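Local coordinates for protein 361aa long hypothetical D-aminopeptidase (Pyrococcus horikoshii, PDB 2DRH) that probably acts as an aminopeptidase of the S58 (DmpA-type) peptidase family, its exact substrate not established, at residues G82-Q85 / L86-L89; D164-E167 / G168-A172; I323-S326 / L327-A330. All blocks are in the same frame, centred on the assembly; numbering follows the deposited sequence.

Overall arrangement
Contact 1 is a short helix, residues 83-89, on one side of the chain; contacts 2 and 3 lie together on the opposite side of the chain's centre. From contact 1 the centre of contact 2 is about 27 Å away and that of contact 3 about 30 Å, with nearest atoms about 16 and 18 Å apart. Centres of contacts 2 and 3 are about 10 Å apart, and they touch: the bend at Glu-167 and Gly-168 packs on Asn-325 of helix 309-328 and on Glu-329, with Glu-167 CB 3.6 Å from Glu-329 OE2. Contact 1 faces two other subunits, whereas contacts 2 and 3 are touched by no other chain.

Contact 1 of 3, residues G82-Q85 / L86-L89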
ATOM      1  N   GLY A  82      16.048  -1.140   3.392  1.00 16.98           N
ATOM      2  CA  GLY A  82      15.697   0.049   4.151  1.00 18.18           C
ATOM      3  C   GLY A  82      14.373   0.751   3.889  1.00 18.66           C
ATOM      4  O   GLY A  82      14.016   1.657   4.639  1.00 18.32           O
ATOM      5  N   LEU A  83      13.626   0.354   2.862  1.00 17.07           N
ATOM      6  CA  LEU A  83      12.358   1.037   2.579  1.00 18.03           C
ATOM      7  C   LEU A  83      11.213   0.838   3.574  1.00 17.29           C
ATOM      8  O   LEU A  83      10.405   1.751   3.778  1.00 17.37           O
ATOM      9  CB  LEU A  83      11.848   0.672   1.182  1.00 18.66           C
ATOM     10  CG  LEU A  83      12.710   1.059  -0.019  1.00 18.90           C
ATOM     11  CD1 LEU A  83      12.028   0.559  -1.285  1.00 13.15           C
ATOM     12  CD2 LEU A  83      12.910   2.573  -0.059  1.00 16.97           C
ATOM     13  N   ILE A  84      11.114  -0.339   4.189  1.00 14.69           N
ATOM     14  CA  ILE A  84      10.010  -0.561   5.118  1.00 14.91           C
ATOM     15  C   ILE A  84       9.984   0.430   6.288  1.00 15.73           C
ATOM     16  O   ILE A  84       8.923   0.941   6.646  1.00 15.80           O
ATOM     17  CB  ILE A  84      10.004  -2.024   5.641  1.00 12.92           C
ATOM     18  CG1 ILE A  84       9.362  -2.950   4.594  1.00 12.89           C
ATOM     19  CG2 ILE A  84       9.222  -2.126   6.929  1.00 14.41           C
ATOM     20  CD1 ILE A  84       9.980  -2.851   3.195  1.00  6.89           C
ATOM     21  N   GLN A  85      11.133   0.713   6.882  1.00 17.33           N
ATOM     22  CA  GLN A  85      11.150   1.651   7.998  1.00 18.65           C
ATOM     23  C   GLN A  85      11.021   3.080   7.484  1.00 17.88           C
ATOM     24  O   GLN A  85      10.479   3.938   8.168  1.00 19.20           O
ATOM     25  CB  GLN A  85      12.429   1.502   8.838  1.00 21.04           C
ATOM     26  CG  GLN A  85      12.402   2.325  10.144  1.00 21.21           C
ATOM     27  CD  GLN A  85      13.463   1.897  11.141  1.00 23.69           C
ATOM     28  OE1 GLN A  85      13.589   0.709  11.459  1.00 25.50           O
ATOM     29  NE2 GLN A  85      14.232   2.866  11.649  1.00 22.87           N
ATOM     30  N   LEU A  86      11.521   3.339   6.280  1.00 18.30           N
ATOM     31  CA  LEU A  86      11.416   4.676   5.719  1.00 19.98           C
ATOM     32  C   LEU A  86       9.927   5.036   5.668  1.00 20.78           C
ATOM     33  O   LEU A  86       9.508   6.129   6.105  1.00 17.06           O
ATOM     34  CB  LEU A  86      12.038   4.717   4.314  1.00 20.95           C
ATOM     35  CG  LEU A  86      12.239   6.104   3.687  1.00 21.37           C
ATOM     36  CD1 LEU A  86      13.299   6.035   2.606  1.00 21.58           C
ATOM     37  CD2 LEU A  86      10.922   6.627   3.121  1.00 23.59           C
ATOM     38  N   TRP A  87       9.125   4.096   5.165  1.00 17.60           N
ATOM     39  CA  TRP A  87       7.686   4.298   5.063  1.00 18.59           C
ATOM     40  C   TRP A  87       6.975   4.371   6.410  1.00 18.03           C
ATOM     41  O   TRP A  87       6.067   5.189   6.597  1.00 17.41           O
ATOM     42  CB  TRP A  87       7.035   3.189   4.228  1.00 17.75           C
ATOM     43  CG  TRP A  87       7.254   3.327   2.746  1.00 21.17           C
ATOM     44  CD1 TRP A  87       7.177   4.474   2.011  1.00 18.40           C
ATOM     45  CD2 TRP A  87       7.501   2.266   1.811  1.00 21.24           C
ATOM     46  NE1 TRP A  87       7.359   4.196   0.675  1.00 22.43           N
ATOM     47  CE2 TRP A  87       7.560   2.848   0.525  1.00 22.01           C
ATOM     48  CE3 TRP A  87       7.677   0.881   1.935  1.00 21.10           C
ATOM     49  CZ2 TRP A  87       7.785   2.091  -0.632  1.00 22.72           C
ATOM     50  CZ3 TRP A  87       7.902   0.129   0.780  1.00 20.30           C
ATOM     51  CH2 TRP A  87       7.953   0.736  -0.480  1.00 20.67           C
ATOM     52  N   GLU A  88       7.378   3.512   7.343  1.00 17.80           N
ATOM     53  CA  GLU A  88       6.749   3.470   8.657  1.00 16.60           C
ATOM     54  C   GLU A  88       7.023   4.713   9.509  1.00 18.20           C
ATOM     55  O   GLU A  88       6.098   5.282  10.098  1.00 15.43           O
ATOM     56  CB  GLU A  88       7.215   2.230   9.425  1.00 18.05           C
ATOM     57  CG  GLU A  88       6.466   2.006  10.743  1.00 17.39           C
ATOM     58  CD  GLU A  88       5.047   1.492  10.535  1.00 21.42           C
ATOM     59  OE1 GLU A  88       4.900   0.413   9.914  1.00 17.43           O
ATOM     60  OE2 GLU A  88       4.083   2.154  10.998  1.00 20.06           O
ATOM     61  N   LEU A  89       8.287   5.126   9.573  1.00 17.77           N
ATOM     62  CA  LEU A  89       8.675   6.282  10.384  1.00 20.29           C
ATOM     63  C   LEU A  89       8.747   7.581   9.604  1.00 21.29           C
ATOM     64  O   LEU A  89       8.772   8.657  10.196  1.00 24.24           O
ATOM     65  CB  LEU A  89      10.031   6.032  11.048  1.00 19.16           C
ATOM     66  CG  LEU A  89      10.149   4.865  12.025  1.00 19.84           C
ATOM     67  CD1 LEU A  89      11.577   4.780  12.535  1.00 19.70           C
ATOM     68  CD2 LEU A  89       9.196   5.063  13.192  1.00 21.13           C
TER
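Leu-83 and Trp-87 meet one helical turn apart, CB of the leucine lying over one face of the indole's six-membered ring, offset toward its rim. Followed outward, the tryptophan begins with CB close to the carbonyl oxygens of Leu-83 and Ile-84. With CG anti to its carbonyl carbon (chi1 -76°), the ring folds back along the helix, so that CD2 and CE3 run past Leu-83 O, CE3 at 3.4 Å. Next comes CZ3, 4.0 Å from Leu-83 CB, and then CH2, which reaches Leu-83 CD1 at 4.2 Å. Leu-83 CB stands 19° off the normal through the centre of the six-membered ring, a CH-pi contact. At the indole nitrogen, NE1 bonds to Ala-71 O, which helps fix the rotation of the ring.

A second pair, Gln-85 and Leu-89, meets two residues further along: Leu-89 CD1 lies against Gln-85 CG (3.5 Å) and, marginally nearer, the amide NE2, while Gln-85 OE1 bonds to Lys-79 NZ of the second subunit. The same two pairs are joined by backbone bonds, Trp-87 N to Leu-83 O (3.0 Å) and Leu-89 N to Gln-85 O (2.9 Å). The first bond of the helix, Leu-86 N to Gly-82 O, is weak at 3.4 Å; Gly-82, at the N-cap, has a positive phi of 106° that suits glycine.

Glu-88 is shared between subunits: OE1 accepts from Gly-76 N of the second subunit, and OE2 forms a salt bridge with Arg-257 of the third. Within its own chain, helix 83-89 lies against the sheet, Leu-83 and Leu-86 packing on strands 65-73 and 278-285 and Trp-87 on Val-73.

Contact 2 of 3, residues D164-E167 / G168-A172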
ATOM      1  N   ASP A 164      30.584  18.926  -5.698  1.00 36.14           N
ATOM      2  CA  ASP A 164      30.911  18.591  -7.074  1.00 35.69           C
ATOM      3  C   ASP A 164      31.056  17.070  -7.149  1.00 34.62           C
ATOM      4  O   ASP A 164      31.598  16.442  -6.236  1.00 34.46           O
ATOM      5  CB  ASP A 164      32.225  19.279  -7.463  1.00 38.30           C
ATOM      6  CG  ASP A 164      32.536  19.179  -8.952  1.00 41.28           C
ATOM      7  OD1 ASP A 164      31.793  19.769  -9.770  1.00 40.61           O
ATOM      8  OD2 ASP A 164      33.534  18.509  -9.301  1.00 44.00           O
ATOM      9  N   PHE A 165      30.543  16.472  -8.216  1.00 32.18           N
ATOM     10  CA  PHE A 165      30.656  15.030  -8.378  1.00 30.40           C
ATOM     11  C   PHE A 165      30.513  14.668  -9.842  1.00 29.55           C
ATOM     12  O   PHE A 165      29.721  15.264 -10.564  1.00 30.28           O
ATOM     13  CB  PHE A 165      29.613  14.301  -7.519  1.00 28.78           C
ATOM     14  CG  PHE A 165      28.190  14.521  -7.952  1.00 26.48           C
ATOM     15  CD1 PHE A 165      27.604  13.695  -8.909  1.00 27.24           C
ATOM     16  CD2 PHE A 165      27.435  15.547  -7.399  1.00 24.15           C
ATOM     17  CE1 PHE A 165      26.284  13.887  -9.310  1.00 25.70           C
ATOM     18  CE2 PHE A 165      26.111  15.753  -7.790  1.00 26.11           C
ATOM     19  CZ  PHE A 165      25.532  14.921  -8.748  1.00 25.26           C
ATOM     20  N   GLU A 166      31.310  13.706 -10.285  1.00 30.02           N
ATOM     21  CA  GLU A 166      31.279  13.272 -11.671  1.00 29.98           C
ATOM     22  C   GLU A 166      30.011  12.495 -12.003  1.00 28.32           C
ATOM     23  O   GLU A 166      29.389  11.887 -11.127  1.00 26.52           O
ATOM     24  CB  GLU A 166      32.500  12.404 -11.975  1.00 32.69           C
ATOM     25  CG  GLU A 166      33.822  13.126 -11.812  1.00 35.71           C
ATOM     26  CD  GLU A 166      34.998  12.278 -12.259  1.00 38.92           C
ATOM     27  OE1 GLU A 166      35.192  11.180 -11.693  1.00 39.16           O
ATOM     28  OE2 GLU A 166      35.727  12.709 -13.180  1.00 40.65           O
ATOM     29  N   GLU A 167      29.637  12.531 -13.277  1.00 26.38           N
ATOM     30  CA  GLU A 167      28.455  11.832 -13.754  1.00 26.64           C
ATOM     31  C   GLU A 167      28.865  10.881 -14.871  1.00 25.95           C
ATOM     32  O   GLU A 167      29.970  10.983 -15.399  1.00 24.92           O
ATOM     33  CB  GLU A 167      27.408  12.842 -14.239  1.00 25.39           C
ATOM     34  CG  GLU A 167      26.821  13.673 -13.092  1.00 25.21           C
ATOM     35  CD  GLU A 167      25.778  14.674 -13.541  1.00 24.79           C
ATOM     36  OE1 GLU A 167      24.916  14.315 -14.371  1.00 23.05           O
ATOM     37  OE2 GLU A 167      25.805  15.821 -13.044  1.00 26.26           O
ATOM     38  N   GLY A 168      27.985   9.947 -15.219  1.00 24.83           N
ATOM     39  CA  GLY A 168      28.313   8.997 -16.268  1.00 23.67           C
ATOM     40  C   GLY A 168      28.670   7.635 -15.702  1.00 23.43           C
ATOM     41  O   GLY A 168      28.073   7.190 -14.726  1.00 23.99           O
ATOM     42  N   ALA A 169      29.655   6.971 -16.297  1.00 24.49           N
ATOM     43  CA  ALA A 169      30.049   5.642 -15.835  1.00 25.03           C
ATOM     44  C   ALA A 169      31.023   5.716 -14.661  1.00 24.70           C
ATOM     45  O   ALA A 169      32.210   5.426 -14.797  1.00 25.15           O
ATOM     46  CB  ALA A 169      30.664   4.851 -16.990  1.00 24.85           C
ATOM     47  N   VAL A 170      30.506   6.095 -13.500  1.00 23.65           N
ATOM     48  CA  VAL A 170      31.324   6.222 -12.305  1.00 23.00           C
ATOM     49  C   VAL A 170      30.528   5.706 -11.114  1.00 23.05           C
ATOM     50  O   VAL A 170      29.299   5.647 -11.166  1.00 23.43           O
ATOM     51  CB  VAL A 170      31.718   7.711 -12.073  1.00 24.23           C
ATOM     52  CG1 VAL A 170      32.619   8.200 -13.219  1.00 22.33           C
ATOM     53  CG2 VAL A 170      30.462   8.578 -12.003  1.00 19.70           C
ATOM     54  N   GLY A 171      31.222   5.327 -10.045  1.00 21.94           N
ATOM     55  CA  GLY A 171      30.531   4.820  -8.873  1.00 20.34           C
ATOM     56  C   GLY A 171      29.594   3.670  -9.215  1.00 20.38           C
ATOM     57  O   GLY A 171      29.979   2.732  -9.919  1.00 20.97           O
ATOM     58  N   ALA A 172      28.360   3.737  -8.724  1.00 19.03           N
ATOM     59  CA  ALA A 172      27.388   2.688  -8.998  1.00 19.50           C
ATOM     60  C   ALA A 172      27.023   2.638 -10.484  1.00 19.42           C
ATOM     61  O   ALA A 172      26.554   1.617 -10.978  1.00 20.44           O
ATOM     62  CB  ALA A 172      26.138   2.901  -8.152  1.00 18.01           C
TER
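An inverse gamma turn centred on Ala-169 brings Val-170 back toward Glu-166, within the loop between helix 151-160 and strand 177-178. The turn is closed by a weak bond from Val-170 N to Gly-168 O, 2.9 Å. Across the bend the closer touching is done by Val-170 CG2, which comes within 3.6 Å of Glu-166 O and 4.0 Å of Glu-167 C. CG1 is anti to the valine's carbonyl carbon (chi1 -65°), placing CG2 between backbone N and carbonyl carbon and directing it at the backbone of Glu-166 and Glu-167. Val-170 CG1 approaches the Glu-166 carboxylate more loosely, 4.2 Å from Glu-166 OE1.

The loop runs beside strand 28-36, an edge strand, within this chain, of a four-stranded mixed sheet: Val-170 packs on His-31 and Thr-33, and His-31 NE2 is hydrogen-bonded to Glu-166 O. Gly-168, with phi 104° and psi -142°, adopts angles at which a CB would strike the carbonyl O of Glu-167. The Glu-167 chain extends beyond CG, and its OE2 forms salt bridges with Lys-20 and Lys-2, two positive charges that probably stabilise its ionised form.

Contact 3 of 3, residues I323-S326 / L327-A330; sequences IINS and LLEA
Ile-324 and Leu-328 make the apolar contact: methyl CG2 of Ile-324 meets CD1 of Leu-328, one turn further along the helix, at 3.9 Å. Leu-328 CD1 also lies 4.0 Å from Asn-325 OD1. Outward, Leu-328 packs on Leu-6 and on Leu-349 of helix 346-355.

Backbone bonds tie the same residues together. Ile-324 O accepts two donors: Leu-328 N at 2.9 Å, nearly straight (166°) and in the carbonyl plane, and Leu-327 N at 2.8 Å, bent and lying above that plane. Glu-329 N bonds to Asn-325 O, and Glu-329 CG comes within 3.0 Å of Asn-325 O, its chain bending at chi2 (-86°) to lead the carboxylate away from residues 323-326.

Ser-326 OG, turned by chi1 76° back over the preceding turn, donates to Ile-323 O, at 2.5 Å so short that its exact length is doubtful, and is also hydrogen-bonded to Ser-207 OG. Asn-325 is held at both ends of its amide: OD1 accepts from Ala-3 N, while ND2 bonds to Glu-321 OE2 and Ser-187 O, which fixes the amide's rotation and fastens the N-terminal residues to the helix.

Shared i to i+3 and i to i+4 bonding at Ile-324 O is common toward the C-terminal part of an alpha-helix, here helix 309-328, with the chain extended by Ala-330.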
ATOM      1  N   ILE A 323      18.114  11.714 -16.358  1.00 19.71           N
ATOM      2  CA  ILE A 323      18.256  10.465 -17.096  1.00 19.30           C
ATOM      3  C   ILE A 323      19.062  10.717 -18.359  1.00 21.22           C
ATOM      4  O   ILE A 323      20.021   9.998 -18.646  1.00 21.54           O
ATOM      5  CB  ILE A 323      16.880   9.871 -17.479  1.00 19.19           C
ATOM      6  CG1 ILE A 323      16.152   9.408 -16.212  1.00 18.55           C
ATOM      7  CG2 ILE A 323      17.061   8.703 -18.460  1.00 17.44           C
ATOM      8  CD1 ILE A 323      14.725   8.946 -16.445  1.00 16.34           C
ATOM      9  N   ILE A 324      18.681  11.747 -19.109  1.00 20.27           N
ATOM     10  CA  ILE A 324      19.394  12.078 -20.335  1.00 22.48           C
ATOM     11  C   ILE A 324      20.871  12.384 -20.037  1.00 23.19           C
ATOM     12  O   ILE A 324      21.768  11.879 -20.725  1.00 22.78           O
ATOM     13  CB  ILE A 324      18.733  13.286 -21.053  1.00 22.85           C
ATOM     14  CG1 ILE A 324      17.294  12.929 -21.439  1.00 22.27           C
ATOM     15  CG2 ILE A 324      19.540  13.683 -22.278  1.00 22.71           C
ATOM     16  CD1 ILE A 324      17.149  11.610 -22.196  1.00 24.73           C
ATOM     17  N   ASN A 325      21.122  13.188 -19.004  1.00 21.15           N
ATOM     18  CA  ASN A 325      22.492  13.528 -18.632  1.00 21.35           C
ATOM     19  C   ASN A 325      23.329  12.290 -18.315  1.00 22.20           C
ATOM     20  O   ASN A 325      24.543  12.286 -18.530  1.00 21.73           O
ATOM     21  CB  ASN A 325      22.508  14.482 -17.426  1.00 21.15           C
ATOM     22  CG  ASN A 325      21.955  15.850 -17.766  1.00 20.86           C
ATOM     23  OD1 ASN A 325      22.166  16.344 -18.864  1.00 20.05           O
ATOM     24  ND2 ASN A 325      21.254  16.473 -16.820  1.00 22.90           N
ATOM     25  N   SER A 326      22.690  11.237 -17.805  1.00 23.01           N
ATOM     26  CA  SER A 326      23.415  10.007 -17.486  1.00 23.58           C
ATOM     27  C   SER A 326      23.932   9.393 -18.782  1.00 23.81           C
ATOM     28  O   SER A 326      24.942   8.692 -18.785  1.00 26.72           O
ATOM     29  CB  SER A 326      22.513   8.995 -16.756  1.00 24.01           C
ATOM     30  OG  SER A 326      21.612   8.363 -17.650  1.00 24.23           O
ATOM     31  N   LEU A 327      23.238   9.661 -19.883  1.00 23.05           N
ATOM     32  CA  LEU A 327      23.652   9.145 -21.186  1.00 24.38           C
ATOM     33  C   LEU A 327      24.711  10.077 -21.790  1.00 24.73           C
ATOM     34  O   LEU A 327      25.742   9.624 -22.286  1.00 25.38           O
ATOM     35  CB  LEU A 327      22.445   9.042 -22.124  1.00 22.34           C
ATOM     36  CG  LEU A 327      21.300   8.129 -21.666  1.00 23.21           C
ATOM     37  CD1 LEU A 327      20.126   8.258 -22.630  1.00 22.11           C
ATOM     38  CD2 LEU A 327      21.777   6.687 -21.601  1.00 22.96           C
ATOM     39  N   LEU A 328      24.451  11.380 -21.728  1.00 24.31           N
ATOM     40  CA  LEU A 328      25.374  12.387 -22.251  1.00 25.84           C
ATOM     41  C   LEU A 328      26.726  12.377 -21.536  1.00 25.47           C
ATOM     42  O   LEU A 328      27.751  12.710 -22.132  1.00 26.30           O
ATOM     43  CB  LEU A 328      24.752  13.783 -22.127  1.00 25.77           C
ATOM     44  CG  LEU A 328      23.600  14.137 -23.072  1.00 27.59           C
ATOM     45  CD1 LEU A 328      22.949  15.455 -22.664  1.00 26.50           C
ATOM     46  CD2 LEU A 328      24.140  14.223 -24.482  1.00 30.62           C
ATOM     47  N   GLU A 329      26.727  11.988 -20.264  1.00 26.32           N
ATOM     48  CA  GLU A 329      27.953  11.962 -19.471  1.00 26.19           C
ATOM     49  C   GLU A 329      28.694  10.628 -19.519  1.00 27.28           C
ATOM     50  O   GLU A 329      29.864  10.558 -19.150  1.00 26.20           O
ATOM     51  CB  GLU A 329      27.638  12.314 -18.017  1.00 27.40           C
ATOM     52  CG  GLU A 329      27.116  13.730 -17.798  1.00 29.68           C
ATOM     53  CD  GLU A 329      28.229  14.747 -17.643  1.00 32.55           C
ATOM     54  OE1 GLU A 329      29.061  14.882 -18.567  1.00 33.78           O
ATOM     55  OE2 GLU A 329      28.272  15.414 -16.589  1.00 34.27           O
ATOM     56  N   ALA A 330      28.020   9.575 -19.973  1.00 28.09           N
ATOM     57  CA  ALA A 330      28.643   8.253 -20.052  1.00 28.53           C
ATOM     58  C   ALA A 330      29.637   8.113 -21.209  1.00 30.46           C
ATOM     59  O   ALA A 330      29.415   8.624 -22.312  1.00 30.80           O
ATOM     60  CB  ALA A 330      27.570   7.177 -20.163  1.00 28.31           C
TER